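Local coordinates for protein aminoglycoside N(3)-acetyltransferase (Enterobacter cloacae, PDB 6NP3) that transfers an acetyl group from acetyl-CoA to the 3-amino group of 2-deoxystreptamine antibiotics such as gentamicin, and so probably confers resistance to them, at residues A148-H153 / I249-I254; A119-I124 / R144-R149; E48-G51 / N55-A58; T234-G239 / Q245-D250. All coordinates share one frame; numbering follows the deposited sequence.

Contact 1 (A148-H153 / I249-I254); sequences ARFLAH and IDAADI
The apolar part of this contact centres on the methyl group of A251, which faces the end of helix 146-151 and is met there by F150 and L151. F150 CE2 lies 3.5 Å from A251 CB, with the methyl approaching the ring obliquely. A chi1 of 168°, CG anti to the backbone N, swings the ring so that its far atoms CE2 and CZ come up to A251. From L151 a single branch does the work: CD2 sits 3.6 Å from A251 CB and also brushes the backbone at A251 O and A252 N. The backbones approach most closely at L151 and A252, whose CA atoms are 5.3 Å apart, with the alanines A251 and A252 on the side of helix 251-265.

The polar bond nearest the contact lies inside 249-254. D250 is the N-cap of helix 251-265, and in the conformer described its OD2 accepts from D253 N at 2.8 Å through the anti lone pair. That bond secures the first turn, on which A251 and A252 are carried.

Beyond the pair, F150 continues onto M22, M24 and I157, while A251 also rests on I157. The arrangement is that of a layered alpha/beta fold, in which a helix end packs beside the strand-to-helix junction at the sheet.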
loop_
_atom_site.group_PDB
_atom_site.type_symbol
_atom_site.label_atom_id
_atom_site.label_comp_id
_atom_site.label_asym_id
_atom_site.label_seq_id
_atom_site.Cartn_x
_atom_site.Cartn_y
_atom_site.Cartn_z
ATOM N N ALA A 148 6.227 -6.419 5.123
ATOM C CA ALA A 148 7.241 -7.442 5.343
ATOM C C ALA A 148 6.670 -8.842 5.147
ATOM O O ALA A 148 7.310 -9.700 4.537
ATOM C CB ALA A 148 7.854 -7.293 6.729
ATOM N N ARG A 149 5.502 -9.112 5.706
ATOM C CA ARG A 149 4.915 -10.441 5.579
ATOM C C ARG A 149 4.475 -10.732 4.144
ATOM O O ARG A 149 4.668 -11.846 3.648
ATOM C CB ARG A 149 3.800 -10.592 6.614
ATOM C CG ARG A 149 4.379 -10.720 8.013
ATOM C CD ARG A 149 3.322 -10.953 9.105
ATOM N NE ARG A 149 2.406 -9.831 9.237
ATOM C CZ ARG A 149 2.679 -8.712 9.917
ATOM N NH1 ARG A 149 3.830 -8.538 10.561
ATOM N NH2 ARG A 149 1.785 -7.748 9.937
ATOM N N PHE A 150 3.914 -9.737 3.448
ATOM C CA PHE A 150 3.573 -9.870 2.028
ATOM C C PHE A 150 4.783 -10.292 1.209
ATOM O O PHE A 150 4.681 -11.147 0.330
ATOM C CB PHE A 150 3.031 -8.500 1.587
ATOM C CG PHE A 150 2.868 -8.295 0.110
ATOM C CD1 PHE A 150 1.818 -8.854 -0.564
ATOM C CD2 PHE A 150 3.719 -7.464 -0.576
ATOM C CE1 PHE A 150 1.653 -8.645 -1.889
ATOM C CE2 PHE A 150 3.527 -7.254 -1.933
ATOM C CZ PHE A 150 2.493 -7.844 -2.565
ATOM N N LEU A 151 5.941 -9.686 1.493
ATOM C CA LEU A 151 7.155 -9.989 0.763
ATOM C C LEU A 151 7.649 -11.384 1.076
ATOM O O LEU A 151 8.345 -11.975 0.251
ATOM C CB LEU A 151 8.267 -9.015 1.124
ATOM C CG LEU A 151 8.039 -7.589 0.642
ATOM C CD1 LEU A 151 9.022 -6.615 1.267
ATOM C CD2 LEU A 151 8.039 -7.478 -0.866
ATOM N N ALA A 152 7.286 -11.943 2.223
ATOM C CA ALA A 152 7.610 -13.323 2.563
ATOM C C ALA A 152 6.568 -14.321 2.058
ATOM O O ALA A 152 6.757 -15.536 2.225
ATOM C CB ALA A 152 7.782 -13.446 4.090
ATOM N N HIS A 153 5.485 -13.845 1.451
ATOM C CA HIS A 153 4.320 -14.649 1.110
ATOM C C HIS A 153 4.095 -14.652 -0.392
ATOM O O HIS A 153 2.963 -14.702 -0.864
ATOM C CB HIS A 153 3.100 -14.098 1.833
ATOM C CG HIS A 153 1.955 -15.049 1.959
ATOM N ND1 HIS A 153 2.091 -16.404 2.189
ATOM C CD2 HIS A 153 0.628 -14.802 1.929
ATOM C CE1 HIS A 153 0.888 -16.947 2.307
ATOM N NE2 HIS A 153 -0.014 -15.995 2.159
ATOM N N ILE A 249 4.014 -7.667 -10.966
ATOM C CA ILE A 249 5.408 -7.569 -10.550
ATOM C C ILE A 249 5.673 -8.502 -9.379
ATOM O O ILE A 249 4.882 -8.553 -8.426
ATOM C CB ILE A 249 5.681 -6.115 -10.107
ATOM C CG1 ILE A 249 5.550 -5.159 -11.289
ATOM C CG2 ILE A 249 7.051 -5.972 -9.456
ATOM C CD1 ILE A 249 5.423 -3.712 -10.918
ATOM N N ASP A 250 6.784 -9.238 -9.427
ATOM C CA ASP A 250 7.208 -10.023 -8.277
ATOM C C ASP A 250 7.715 -9.068 -7.195
ATOM O O ASP A 250 8.687 -8.325 -7.403
ATOM C CB ASP A 250 8.292 -11.033 -8.661
ATOM C CG ASP A 250 8.693 -11.901 -7.492
ATOM O OD1 ASP A 250 8.028 -12.916 -7.249
ATOM O OD2 ASP A 250 9.619 -11.588 -6.739
ATOM N N ALA A 251 7.054 -9.071 -6.036
ATOM C CA ALA A 251 7.330 -8.065 -5.015
ATOM C C ALA A 251 8.701 -8.265 -4.396
ATOM O O ALA A 251 9.450 -7.306 -4.184
ATOM C CB ALA A 251 6.260 -8.101 -3.925
ATOM N N ALA A 252 9.041 -9.504 -4.051
ATOM C CA ALA A 252 10.352 -9.745 -3.468
ATOM C C ALA A 252 11.457 -9.306 -4.417
ATOM O O ALA A 252 12.478 -8.756 -3.987
ATOM C CB ALA A 252 10.507 -11.219 -3.102
ATOM N N ASP A 253 11.271 -9.546 -5.714
ATOM C CA ASP A 253 12.301 -9.188 -6.685
ATOM C C ASP A 253 12.478 -7.677 -6.792
ATOM O O ASP A 253 13.612 -7.190 -6.798
ATOM C CB ASP A 253 11.980 -9.781 -8.049
ATOM C CG ASP A 253 13.159 -9.726 -8.979
ATOM O OD1 ASP A 253 14.201 -10.320 -8.650
ATOM O OD2 ASP A 253 13.039 -9.085 -10.031
ATOM N N ILE A 254 11.391 -6.908 -6.877
ATOM C CA ILE A 254 11.545 -5.454 -6.999
ATOM C C ILE A 254 12.104 -4.851 -5.717
ATOM O O ILE A 254 12.896 -3.908 -5.767
ATOM C CB ILE A 254 10.241 -4.765 -7.454
ATOM C CG1 ILE A 254 10.551 -3.343 -7.977
ATOM C CG2 ILE A 254 9.193 -4.768 -6.354
ATOM C CD1 ILE A 254 9.391 -2.625 -8.584
#

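Contact 2 (A119-I124 / R144-R149); sequences ASMAAI and RSPIAR
M121 reaches from its strand to the first turn of helix 146-151 and touches P146 and I147 with different parts of its side chain. M121 CG lies over the CB-CG side of P146, 3.9 Å from P146 CB, the two side chains crossing at a slant. In the conformer described, the chain then bends at chi2 (-80°), which carries the thioether past the proline and sets M121 CE 3.9 Å from I147 CG1. I147 CD1 is equally near, so the methyl meets the last bond of the isoleucine, and these two side chains cross at about a right angle. All three residues are buried.

This is a helix N-terminus packed on a strand of the mixed sheet, and it lies deep in the protein. The M121 side chain is about 4 Å from that of T168, a residue seen to bind acetyl-CoA, and about 8 Å from the bound gentamicin.

The next shell fixes where the helix begins. S145 is the N-cap, its OG taking a weak bond from A148 N at 3.3 Å while also bonding G142 O. R149, one turn on, folds back over this start: its NH1 donates to R144 O at 2.9 Å, coming from above the carbonyl plane, and S145 O sits against one face of the guanidinium, toward its rim. R149 NH2 also bonds L131 O and P134 O, tying the helix start to the chain around helix 128-132. On the strand side, M121 N donates to S114 OG, and the M121 side chain leans on L57 and F59 of the neighbouring strand.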
loop_
_atom_site.group_PDB
_atom_site.type_symbol
_atom_site.label_atom_id
_atom_site.label_comp_id
_atom_site.label_asym_id
_atom_site.label_seq_id
_atom_site.Cartn_x
_atom_site.Cartn_y
_atom_site.Cartn_z
ATOM N N ALA A 119 -0.616 4.131 8.129
ATOM C CA ALA A 119 -0.159 3.106 7.199
ATOM C C ALA A 119 -1.147 1.953 7.041
ATOM O O ALA A 119 -0.786 0.911 6.488
ATOM C CB ALA A 119 1.196 2.571 7.666
ATOM N N SER A 120 -2.408 2.158 7.365
ATOM C CA SER A 120 -3.309 1.037 7.517
ATOM C C SER A 120 -3.434 0.209 6.249
ATOM O O SER A 120 -3.600 0.729 5.150
ATOM C CB SER A 120 -4.682 1.539 7.933
ATOM O OG SER A 120 -5.561 0.468 8.255
ATOM N N MET A 121 -3.432 -1.106 6.447
ATOM C CA MET A 121 -3.508 -2.089 5.376
ATOM C C MET A 121 -4.747 -2.960 5.543
ATOM O O MET A 121 -5.065 -3.393 6.656
ATOM C CB MET A 121 -2.277 -3.006 5.439
ATOM C CG MET A 121 -0.943 -2.306 5.336
ATOM S SD MET A 121 -0.516 -1.910 3.655
ATOM C CE MET A 121 0.853 -0.799 3.930
ATOM N N ALA A 122 -5.397 -3.280 4.423
ATOM C CA ALA A 122 -6.593 -4.105 4.409
ATOM C C ALA A 122 -6.262 -5.405 3.702
ATOM O O ALA A 122 -5.557 -5.390 2.698
ATOM C CB ALA A 122 -7.707 -3.381 3.665
ATOM N N ALA A 123 -6.769 -6.524 4.224
ATOM C CA ALA A 123 -6.527 -7.805 3.596
ATOM C C ALA A 123 -7.781 -8.650 3.555
ATOM O O ALA A 123 -8.539 -8.722 4.531
ATOM C CB ALA A 123 -5.451 -8.607 4.323
ATOM N N ILE A 124 -7.928 -9.354 2.441
ATOM C CA ILE A 124 -9.025 -10.290 2.212
ATOM C C ILE A 124 -8.403 -11.635 1.865
ATOM O O ILE A 124 -7.550 -11.712 0.971
ATOM C CB ILE A 124 -9.918 -9.827 1.046
ATOM C CG1 ILE A 124 -10.606 -8.507 1.385
ATOM C CG2 ILE A 124 -10.973 -10.879 0.728
ATOM C CD1 ILE A 124 -11.150 -7.765 0.234
ATOM N N ARG A 144 8.506 -6.128 10.201
ATOM C CA ARG A 144 7.439 -6.415 11.155
ATOM C C ARG A 144 6.109 -5.839 10.681
ATOM O O ARG A 144 5.085 -6.024 11.366
ATOM C CB ARG A 144 7.757 -5.969 12.589
ATOM C CG ARG A 144 9.049 -6.606 13.099
ATOM C CD ARG A 144 9.334 -6.259 14.554
ATOM N NE ARG A 144 8.255 -6.715 15.425
ATOM C CZ ARG A 144 8.224 -7.888 16.049
ATOM N NH1 ARG A 144 9.221 -8.750 15.921
ATOM N NH2 ARG A 144 7.187 -8.202 16.810
ATOM N N SER A 145 6.068 -5.167 9.538
ATOM C CA SER A 145 4.817 -4.641 9.010
ATOM C C SER A 145 4.124 -5.652 8.114
ATOM O O SER A 145 4.690 -6.662 7.698
ATOM C CB SER A 145 5.068 -3.367 8.212
ATOM O OG SER A 145 5.668 -3.680 6.965
ATOM N N PRO A 146 2.883 -5.355 7.714
ATOM C CA PRO A 146 2.213 -6.218 6.735
ATOM C C PRO A 146 2.957 -6.322 5.420
ATOM O O PRO A 146 2.913 -7.376 4.767
ATOM C CB PRO A 146 0.848 -5.554 6.578
ATOM C CG PRO A 146 0.564 -4.958 7.937
ATOM C CD PRO A 146 1.943 -4.409 8.345
ATOM N N ILE A 147 3.659 -5.268 5.006
ATOM C CA ILE A 147 4.472 -5.367 3.801
ATOM C C ILE A 147 5.559 -6.408 3.973
ATOM O O ILE A 147 5.849 -7.174 3.046
ATOM C CB ILE A 147 5.097 -4.005 3.473
ATOM C CG1 ILE A 147 4.059 -2.947 3.176
ATOM C CG2 ILE A 147 6.147 -4.093 2.358
ATOM C CD1 ILE A 147 3.295 -3.204 1.984
ATOM N N ALA A 148 6.227 -6.419 5.123
ATOM C CA ALA A 148 7.241 -7.442 5.343
ATOM C C ALA A 148 6.670 -8.842 5.147
ATOM O O ALA A 148 7.310 -9.700 4.537
ATOM C CB ALA A 148 7.854 -7.293 6.729
ATOM N N ARG A 149 5.502 -9.112 5.706
ATOM C CA ARG A 149 4.915 -10.441 5.579
ATOM C C ARG A 149 4.475 -10.732 4.144
ATOM O O ARG A 149 4.668 -11.846 3.648
ATOM C CB ARG A 149 3.800 -10.592 6.614
ATOM C CG ARG A 149 4.379 -10.720 8.013
ATOM C CD ARG A 149 3.322 -10.953 9.105
ATOM N NE ARG A 149 2.406 -9.831 9.237
ATOM C CZ ARG A 149 2.679 -8.712 9.917
ATOM N NH1 ARG A 149 3.830 -8.538 10.561
ATOM N NH2 ARG A 149 1.785 -7.748 9.937
#

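Contact 3 (E48-G51 / N55-A58); sequences EAVG and NILA
V50, at the end of helix 39-50, turns one methyl toward the beginning of strand 55-59 and has more surface buried here than any other residue. Its CG2 does the touching, 3.9 Å from N55 N and 4.3 Å from I56 CG1. With CG1 anti to the carbonyl carbon (chi1 -57°), CG2 takes the crowded position between the backbone N and C. V50 also packs on V17 and V23, so the valine sits between the helix end and the sheet.

N55 meets V50 through its backbone alone, because its CB points away from the helix. The amide turns to the magnesium region: OD1 accepts from D127 N, and the side chain lies about 5 Å from a bound magnesium ion. D127 itself is seen to bind magnesium in a structure of this protein. The bond from D127 N gives the buried OD1 its partner.

Strands 22-27 and 55-59 are parallel neighbours in the mixed sheet, and helix 39-50 lies in the connection between them, a beta-alpha-beta crossover. The contact sits at the turn by which that helix returns to the sheet. There G51 leaves the helical conformation with positive phi (75°), and its N keeps a weak bond to E48 O at 3.2 Å.

I56 is the third partner. Its CB does not point at V50; only the end of its side chain, at CG1, comes near. The same side chain packs on L46 and I47 from the preceding turn of the helix and on P25 of the adjacent strand.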
loop_
_atom_site.group_PDB
_atom_site.type_symbol
_atom_site.label_atom_id
_atom_site.label_comp_id
_atom_site.label_asym_id
_atom_site.label_seq_id
_atom_site.Cartn_x
_atom_site.Cartn_y
_atom_site.Cartn_z
ATOM N N GLU A 48 -12.191 -13.041 -7.321
ATOM C CA GLU A 48 -12.409 -14.257 -8.088
ATOM C C GLU A 48 -11.109 -14.757 -8.711
ATOM O O GLU A 48 -10.846 -15.962 -8.756
ATOM C CB GLU A 48 -13.442 -13.972 -9.172
ATOM C CG GLU A 48 -13.772 -15.188 -9.988
ATOM C CD GLU A 48 -15.040 -15.036 -10.792
ATOM O OE1 GLU A 48 -15.040 -15.457 -11.960
ATOM O OE2 GLU A 48 -16.021 -14.498 -10.251
ATOM N N ALA A 49 -10.268 -13.834 -9.191
ATOM C CA ALA A 49 -9.019 -14.237 -9.830
ATOM C C ALA A 49 -8.063 -14.924 -8.854
ATOM O O ALA A 49 -7.403 -15.906 -9.219
ATOM C CB ALA A 49 -8.334 -13.050 -10.504
ATOM N N VAL A 50 -7.956 -14.431 -7.619
ATOM C CA VAL A 50 -7.071 -15.087 -6.650
ATOM C C VAL A 50 -7.721 -16.320 -6.035
ATOM O O VAL A 50 -7.018 -17.177 -5.482
ATOM C CB VAL A 50 -6.518 -14.134 -5.576
ATOM C CG1 VAL A 50 -5.765 -12.982 -6.262
ATOM C CG2 VAL A 50 -7.604 -13.658 -4.669
ATOM N N GLY A 51 -9.035 -16.453 -6.148
ATOM C CA GLY A 51 -9.720 -17.645 -5.702
ATOM C C GLY A 51 -9.850 -17.739 -4.199
ATOM O O GLY A 51 -9.363 -16.901 -3.436
ATOM N N ASN A 55 -5.177 -14.281 -1.666
ATOM C CA ASN A 55 -5.273 -13.165 -0.743
ATOM C C ASN A 55 -5.055 -11.863 -1.506
ATOM O O ASN A 55 -4.305 -11.805 -2.484
ATOM C CB ASN A 55 -4.228 -13.248 0.380
ATOM C CG ASN A 55 -4.401 -14.457 1.265
ATOM O OD1 ASN A 55 -5.163 -14.443 2.229
ATOM N ND2 ASN A 55 -3.688 -15.523 0.933
ATOM N N ILE A 56 -5.684 -10.809 -1.005
ATOM C CA ILE A 56 -5.488 -9.433 -1.472
ATOM C C ILE A 56 -5.038 -8.602 -0.278
ATOM O O ILE A 56 -5.612 -8.712 0.812
ATOM C CB ILE A 56 -6.811 -8.845 -2.005
ATOM C CG1 ILE A 56 -7.292 -9.669 -3.195
ATOM C CG2 ILE A 56 -6.690 -7.363 -2.354
ATOM C CD1 ILE A 56 -8.650 -9.374 -3.715
ATOM N N LEU A 57 -4.015 -7.777 -0.479
ATOM C CA LEU A 57 -3.543 -6.817 0.511
ATOM C C LEU A 57 -3.537 -5.447 -0.142
ATOM O O LEU A 57 -3.036 -5.306 -1.259
ATOM C CB LEU A 57 -2.115 -7.164 0.938
ATOM C CG LEU A 57 -1.465 -6.236 1.964
ATOM C CD1 LEU A 57 -2.180 -6.375 3.262
ATOM C CD2 LEU A 57 0.004 -6.526 2.141
ATOM N N ALA A 58 -4.106 -4.451 0.524
ATOM C CA ALA A 58 -4.135 -3.110 -0.038
ATOM C C ALA A 58 -3.684 -2.105 0.994
ATOM O O ALA A 58 -4.027 -2.227 2.166
ATOM C CB ALA A 58 -5.538 -2.745 -0.537
#

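Contact 4 (T234-G239 / Q245-D250); sequences TRVAQG and QSRLID
Q238 and R247 face each other across the antiparallel ladder as a non-hydrogen-bonded pair, their CA atoms 4.6 Å apart. Followed outward, Q238 first brings CB within 3.8 Å of S246 O. CG then meets R247 CG at 3.9 Å, the two aliphatic chains crossing at a slant. Beyond CG the extended chain carries the amide along its own strand, where NE2 donates to V236 O at 2.9 Å, nearly straight (161°) and in the carbonyl plane, which fixes the rotation of the amide. R247, bent at chi2 and chi3, leads its end away from the hairpin partner, and its NH2 bonds S159 OG on strand 156-160.

Next along the ladder, G239 and S246 form a hydrogen-bonded pair. G239 N donates to S246 O at 3.1 Å and S246 N to G239 O at 2.8 Å; the S246 hydroxyl bonds A244 O instead. Towards the other end a water spans the strands, accepting from A237 N and donating to L248 O. V236 CG1 lies against L248 O, at 3.5 Å, and 3.9 Å from I249 CG1.

This beta hairpin at the edge of the mixed sheet is thus held mainly by main-chain bonds and a water. Q238 and R247 touch through aliphatic carbons while their polar ends bond elsewhere, and V236 and I249 tie the hairpin to Y230 of helix 222-233.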
loop_
_atom_site.group_PDB
_atom_site.type_symbol
_atom_site.label_atom_id
_atom_site.label_comp_id
_atom_site.label_asym_id
_atom_site.label_seq_id
_atom_site.Cartn_x
_atom_site.Cartn_y
_atom_site.Cartn_z
ATOM N N THR A 234 13.631 -5.357 -16.663
ATOM C CA THR A 234 13.080 -6.619 -16.185
ATOM C C THR A 234 11.908 -7.030 -17.049
ATOM O O THR A 234 11.084 -6.200 -17.437
ATOM C CB THR A 234 12.568 -6.458 -14.741
ATOM O OG1 THR A 234 13.576 -5.827 -13.948
ATOM C CG2 THR A 234 12.228 -7.786 -14.129
ATOM N N ARG A 235 11.835 -8.320 -17.326
ATOM C CA ARG A 235 10.643 -8.889 -17.937
ATOM C C ARG A 235 9.530 -8.938 -16.905
ATOM O O ARG A 235 9.694 -9.534 -15.835
ATOM C CB ARG A 235 10.947 -10.279 -18.487
ATOM C CG ARG A 235 11.859 -10.198 -19.706
ATOM C CD ARG A 235 12.064 -11.545 -20.356
ATOM N NE ARG A 235 10.840 -12.037 -20.981
ATOM C CZ ARG A 235 10.773 -13.151 -21.698
ATOM N NH1 ARG A 235 11.861 -13.878 -21.861
ATOM N NH2 ARG A 235 9.625 -13.535 -22.230
ATOM N N VAL A 236 8.421 -8.298 -17.234
ATOM C CA VAL A 236 7.252 -8.170 -16.381
ATOM C C VAL A 236 6.028 -8.315 -17.277
ATOM O O VAL A 236 5.911 -7.622 -18.295
ATOM C CB VAL A 236 7.270 -6.789 -15.696
ATOM C CG1 VAL A 236 5.976 -6.548 -14.958
ATOM C CG2 VAL A 236 8.476 -6.626 -14.769
ATOM N N ALA A 237 5.100 -9.200 -16.911
ATOM C CA ALA A 237 3.892 -9.346 -17.709
ATOM C C ALA A 237 3.129 -8.033 -17.759
ATOM O O ALA A 237 2.905 -7.388 -16.728
ATOM C CB ALA A 237 2.990 -10.435 -17.124
ATOM N N GLN A 238 2.740 -7.642 -18.974
ATOM C CA GLN A 238 2.011 -6.418 -19.235
ATOM C C GLN A 238 0.786 -6.773 -20.058
ATOM O O GLN A 238 0.820 -7.676 -20.898
ATOM C CB GLN A 238 2.888 -5.441 -20.014
ATOM C CG GLN A 238 4.152 -5.019 -19.245
ATOM C CD GLN A 238 5.295 -4.612 -20.151
ATOM O OE1 GLN A 238 5.183 -3.667 -20.927
ATOM N NE2 GLN A 238 6.400 -5.335 -20.060
ATOM N N GLY A 239 -0.283 -6.042 -19.829
ATOM C CA GLY A 239 -1.509 -6.261 -20.551
ATOM C C GLY A 239 -2.637 -5.442 -19.982
ATOM O O GLY A 239 -2.479 -4.797 -18.938
ATOM N N GLN A 245 -3.469 -0.034 -18.954
ATOM C CA GLN A 245 -2.225 -0.775 -19.066
ATOM C C GLN A 245 -1.803 -1.221 -17.671
ATOM O O GLN A 245 -1.667 -0.399 -16.753
ATOM C CB GLN A 245 -1.133 0.108 -19.658
ATOM C CG GLN A 245 -1.378 0.575 -21.074
ATOM C CD GLN A 245 -0.946 2.006 -21.283
ATOM O OE1 GLN A 245 0.236 2.294 -21.450
ATOM N NE2 GLN A 245 -1.907 2.916 -21.263
ATOM N N SER A 246 -1.559 -2.519 -17.526
ATOM C CA SER A 246 -1.315 -3.121 -16.233
ATOM C C SER A 246 -0.072 -3.992 -16.270
ATOM O O SER A 246 0.396 -4.409 -17.330
ATOM C CB SER A 246 -2.528 -3.962 -15.826
ATOM O OG SER A 246 -3.705 -3.187 -15.821
ATOM N N ARG A 247 0.483 -4.214 -15.083
ATOM C CA ARG A 247 1.698 -4.983 -14.905
ATOM C C ARG A 247 1.556 -5.834 -13.655
ATOM O O ARG A 247 0.933 -5.417 -12.681
ATOM C CB ARG A 247 2.898 -4.050 -14.627
ATOM C CG ARG A 247 3.373 -3.239 -15.825
ATOM C CD ARG A 247 3.815 -1.828 -15.408
ATOM N NE ARG A 247 2.709 -1.126 -14.773
ATOM C CZ ARG A 247 1.834 -0.365 -15.417
ATOM N NH1 ARG A 247 1.941 -0.174 -16.722
ATOM N NH2 ARG A 247 0.849 0.209 -14.752
ATOM N N LEU A 248 2.193 -6.999 -13.661
ATOM C CA LEU A 248 2.184 -7.907 -12.515
ATOM C C LEU A 248 3.627 -8.180 -12.126
ATOM O O LEU A 248 4.379 -8.809 -12.872
ATOM C CB LEU A 248 1.421 -9.182 -12.850
ATOM C CG LEU A 248 1.118 -10.098 -11.682
ATOM C CD1 LEU A 248 0.243 -9.436 -10.630
ATOM C CD2 LEU A 248 0.417 -11.341 -12.200
ATOM N N ILE A 249 4.014 -7.667 -10.966
ATOM C CA ILE A 249 5.408 -7.569 -10.550
ATOM C C ILE A 249 5.673 -8.502 -9.379
ATOM O O ILE A 249 4.882 -8.553 -8.426
ATOM C CB ILE A 249 5.681 -6.115 -10.107
ATOM C CG1 ILE A 249 5.550 -5.159 -11.289
ATOM C CG2 ILE A 249 7.051 -5.972 -9.456
ATOM C CD1 ILE A 249 5.423 -3.712 -10.918
ATOM N N ASP A 250 6.784 -9.238 -9.427
ATOM C CA ASP A 250 7.208 -10.023 -8.277
ATOM C C ASP A 250 7.715 -9.068 -7.195
ATOM O O ASP A 250 8.687 -8.325 -7.403
ATOM C CB ASP A 250 8.292 -11.033 -8.661
ATOM C CG ASP A 250 8.693 -11.901 -7.492
ATOM O OD1 ASP A 250 8.028 -12.916 -7.249
ATOM O OD2 ASP A 250 9.619 -11.588 -6.739
HETATM O O HOH W 1 4.870 -10.795 -14.565
#

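All four contacts reach the same mixed sheet, but at different depths. Contacts 2 and 3 are buried, contacts 1 and 4 only partly so; contact 2 lies nearest the middle of the chain and contact 4 farthest out, its centre about 18 Å from the chain centre. Contacts 1 and 2 both use helix 146-151, whereas contacts 1 and 4 share strand 244-250. Contacts 2 and 3 sit on neighbouring strands, where A122 O and A58 N are 2.8 Å apart, a probable hydrogen bond; L57 of contact 3 in turn packs on F150 of contact 1. The first three rest mainly on side-chain packing, while contact 4, at the sheet edge, relies on backbone pairing and water.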